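Local coordinates for cystathionine gamma-lyase (Saccharomyces cerevisiae, PDB 1N8P), which belongs to the Cys/Met metabolism family of PLP-dependent enzymes, binds pyridoxal-5'-phosphate and is found here as a four-chain assembly, at residues L152-I157 against D293-Q298. Sequence-based numbering, arbitrary orientation.
Sequences LKVTDI and DVVLKQ
The Gln298 amide meets the backbone around Asp156 edge-on, with Ile157 CD1 over one face and Val294 CG1, from the preceding turn of its own helix, on the other. At one edge NE2 donates to Thr155 O (2.9 Å, N-H...O angle 166°), the acceptor lying nearly in the amide plane. At the other edge OE1 accepts from Ile157 N (2.8 Å), which sits in the carbonyl plane on a lone pair. Two bonds, to the carbonyl before Asp156 and the amide after it, fix the rotation of the buried amide; an extended chain beyond CG (chi2 170°) carries it across to the loop. The second flat group, the Asp156 carboxylate, is shared: OD1 accepts from Lys159 N, while OD2 offers its syn lone pair to Lys297 NZ in a salt bridge of 3.2 Å. Asp156 is thus the N-cap of helix 157-167, and the lysine would probably stabilise its negative charge. In this fold type I PLP-dependent enzyme, the loop at 152-157 leads from strand 139-144 of the seven-stranded sheet into that helix, whereas helix 292-298 falls, in chain order, between strands 278-282 and 307-312 of the separate five-stranded sheet; the contact ties the two sheet-bearing parts together. Thr155 has its side chain about 13 Å from the bound pyridoxal-5'-phosphate. Beyond the NE2 end of the amide, Val154 presses both methyls on the helix: CG1 meets Val294 CG1, the side chains running past each other in opposite directions, and CG2 meets Val295 CG2 at 3.6 Å, these two crossing nearly perpendicularly. Phe192 packs on Ile157 and Gln298.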
ATOM      1  N   LEU A 152     -34.706   0.011 -12.008  1.00 49.34           N
ATOM      2  CA  LEU A 152     -34.553   1.349 -11.482  1.00 45.11           C
ATOM      3  C   LEU A 152     -35.838   1.962 -10.945  1.00 44.91           C
ATOM      4  O   LEU A 152     -36.109   3.134 -11.174  1.00 45.87           O
ATOM      5  CB  LEU A 152     -33.928   2.242 -12.552  1.00 38.38           C
ATOM      6  CG  LEU A 152     -32.550   1.757 -13.026  1.00 27.56           C
ATOM      7  CD1 LEU A 152     -31.887   2.794 -13.906  1.00 28.37           C
ATOM      8  CD2 LEU A 152     -31.687   1.487 -11.830  1.00 17.99           C
ATOM      9  N   LYS A 153     -36.590   1.155 -10.194  1.00 46.13           N
ATOM     10  CA  LYS A 153     -37.868   1.531  -9.575  1.00 47.85           C
ATOM     11  C   LYS A 153     -37.679   2.242  -8.232  1.00 41.83           C
ATOM     12  O   LYS A 153     -37.094   1.695  -7.323  1.00 47.91           O
ATOM     13  CB  LYS A 153     -38.717   0.267  -9.368  1.00 50.47           C
ATOM     14  CG  LYS A 153     -40.076   0.506  -8.725  1.00 59.30           C
ATOM     15  CD  LYS A 153     -40.794  -0.786  -8.383  1.00 60.32           C
ATOM     16  CE  LYS A 153     -41.038  -1.625  -9.630  1.00 70.00           C
ATOM     17  NZ  LYS A 153     -39.772  -2.172 -10.218  1.00 70.00           N
ATOM     18  N   VAL A 154     -38.189   3.451  -8.099  1.00 38.59           N
ATOM     19  CA  VAL A 154     -38.035   4.187  -6.858  1.00 37.86           C
ATOM     20  C   VAL A 154     -39.118   3.821  -5.857  1.00 39.15           C
ATOM     21  O   VAL A 154     -40.247   3.598  -6.248  1.00 51.57           O
ATOM     22  CB  VAL A 154     -38.110   5.683  -7.128  1.00 38.61           C
ATOM     23  CG1 VAL A 154     -38.073   6.454  -5.839  1.00 35.73           C
ATOM     24  CG2 VAL A 154     -36.951   6.088  -8.013  1.00 40.55           C
ATOM     25  N   THR A 155     -38.774   3.769  -4.576  1.00 30.35           N
ATOM     26  CA  THR A 155     -39.707   3.440  -3.509  1.00 35.13           C
ATOM     27  C   THR A 155     -39.763   4.578  -2.481  1.00 44.10           C
ATOM     28  O   THR A 155     -38.745   5.219  -2.163  1.00 36.22           O
ATOM     29  CB  THR A 155     -39.314   2.127  -2.757  1.00 36.94           C
ATOM     30  OG1 THR A 155     -39.420   1.001  -3.636  1.00 35.61           O
ATOM     31  CG2 THR A 155     -40.231   1.893  -1.577  1.00 32.21           C
ATOM     32  N   ASP A 156     -40.969   4.837  -1.970  1.00 48.97           N
ATOM     33  CA  ASP A 156     -41.163   5.895  -0.976  1.00 47.57           C
ATOM     34  C   ASP A 156     -40.833   5.414   0.447  1.00 45.54           C
ATOM     35  O   ASP A 156     -41.644   4.782   1.140  1.00 35.09           O
ATOM     36  CB  ASP A 156     -42.599   6.426  -1.028  1.00 48.98           C
ATOM     37  CG  ASP A 156     -42.741   7.793  -0.366  1.00 47.56           C
ATOM     38  OD1 ASP A 156     -42.260   7.976   0.772  1.00 41.20           O
ATOM     39  OD2 ASP A 156     -43.340   8.686  -0.989  1.00 51.14           O
ATOM     40  N   ILE A 157     -39.621   5.728   0.873  1.00 43.42           N
ATOM     41  CA  ILE A 157     -39.159   5.347   2.198  1.00 47.31           C
ATOM     42  C   ILE A 157     -40.129   5.761   3.318  1.00 47.17           C
ATOM     43  O   ILE A 157     -40.249   5.065   4.324  1.00 48.12           O
ATOM     44  CB  ILE A 157     -37.759   5.945   2.449  1.00 42.97           C
ATOM     45  CG1 ILE A 157     -36.818   5.434   1.364  1.00 46.69           C
ATOM     46  CG2 ILE A 157     -37.239   5.545   3.821  1.00 39.24           C
ATOM     47  CD1 ILE A 157     -35.449   6.047   1.374  1.00 57.67           C
ATOM     48  N   ASP A 293     -42.434  11.312  -8.699  1.00 46.19           N
ATOM     49  CA  ASP A 293     -42.922  12.098  -7.570  1.00 45.42           C
ATOM     50  C   ASP A 293     -42.037  11.842  -6.357  1.00 45.87           C
ATOM     51  O   ASP A 293     -41.724  12.760  -5.606  1.00 41.37           O
ATOM     52  CB  ASP A 293     -44.390  11.741  -7.275  1.00 52.19           C
ATOM     53  CG  ASP A 293     -44.572  10.328  -6.663  1.00 62.30           C
ATOM     54  OD1 ASP A 293     -44.188   9.301  -7.286  1.00 64.53           O
ATOM     55  OD2 ASP A 293     -45.130  10.254  -5.542  1.00 59.89           O
ATOM     56  N   VAL A 294     -41.620  10.587  -6.196  1.00 45.11           N
ATOM     57  CA  VAL A 294     -40.754  10.173  -5.091  1.00 45.85           C
ATOM     58  C   VAL A 294     -39.330  10.692  -5.296  1.00 42.03           C
ATOM     59  O   VAL A 294     -38.660  11.141  -4.363  1.00 41.06           O
ATOM     60  CB  VAL A 294     -40.705   8.646  -4.986  1.00 41.79           C
ATOM     61  CG1 VAL A 294     -39.834   8.243  -3.828  1.00 38.78           C
ATOM     62  CG2 VAL A 294     -42.101   8.103  -4.835  1.00 33.21           C
ATOM     63  N   VAL A 295     -38.884  10.616  -6.541  1.00 40.41           N
ATOM     64  CA  VAL A 295     -37.577  11.075  -6.942  1.00 33.29           C
ATOM     65  C   VAL A 295     -37.440  12.493  -6.421  1.00 37.65           C
ATOM     66  O   VAL A 295     -36.533  12.790  -5.662  1.00 36.60           O
ATOM     67  CB  VAL A 295     -37.490  11.035  -8.468  1.00 33.51           C
ATOM     68  CG1 VAL A 295     -36.301  11.850  -8.968  1.00 35.00           C
ATOM     69  CG2 VAL A 295     -37.396   9.591  -8.916  1.00 32.87           C
ATOM     70  N   LEU A 296     -38.389  13.347  -6.809  1.00 44.90           N
ATOM     71  CA  LEU A 296     -38.422  14.755  -6.408  1.00 44.68           C
ATOM     72  C   LEU A 296     -38.470  15.030  -4.899  1.00 49.81           C
ATOM     73  O   LEU A 296     -38.298  16.180  -4.488  1.00 52.76           O
ATOM     74  CB  LEU A 296     -39.609  15.450  -7.060  1.00 36.55           C
ATOM     75  CG  LEU A 296     -39.576  15.696  -8.559  1.00 33.76           C
ATOM     76  CD1 LEU A 296     -40.931  16.214  -9.045  1.00 19.52           C
ATOM     77  CD2 LEU A 296     -38.483  16.690  -8.859  1.00 21.24           C
ATOM     78  N   LYS A 297     -38.723  13.998  -4.089  1.00 50.42           N
ATOM     79  CA  LYS A 297     -38.776  14.156  -2.637  1.00 52.16           C
ATOM     80  C   LYS A 297     -37.642  13.445  -1.904  1.00 54.53           C
ATOM     81  O   LYS A 297     -37.346  13.767  -0.748  1.00 58.60           O
ATOM     82  CB  LYS A 297     -40.127  13.674  -2.077  1.00 55.72           C
ATOM     83  CG  LYS A 297     -40.645  12.368  -2.652  1.00 57.55           C
ATOM     84  CD  LYS A 297     -41.718  11.699  -1.773  1.00 53.52           C
ATOM     85  CE  LYS A 297     -42.932  12.569  -1.519  1.00 52.74           C
ATOM     86  NZ  LYS A 297     -44.013  11.813  -0.782  1.00 51.20           N
ATOM     87  N   GLN A 298     -36.993  12.490  -2.567  1.00 50.79           N
ATOM     88  CA  GLN A 298     -35.895  11.762  -1.930  1.00 43.68           C
ATOM     89  C   GLN A 298     -34.504  12.048  -2.517  1.00 46.52           C
ATOM     90  O   GLN A 298     -33.498  11.982  -1.802  1.00 50.18           O
ATOM     91  CB  GLN A 298     -36.190  10.260  -1.961  1.00 36.56           C
ATOM     92  CG  GLN A 298     -36.947   9.802  -0.742  1.00 36.14           C
ATOM     93  CD  GLN A 298     -37.466   8.385  -0.842  1.00 43.72           C
ATOM     94  OE1 GLN A 298     -37.974   7.848   0.140  1.00 48.15           O
ATOM     95  NE2 GLN A 298     -37.353   7.774  -2.019  1.00 35.22           N
TER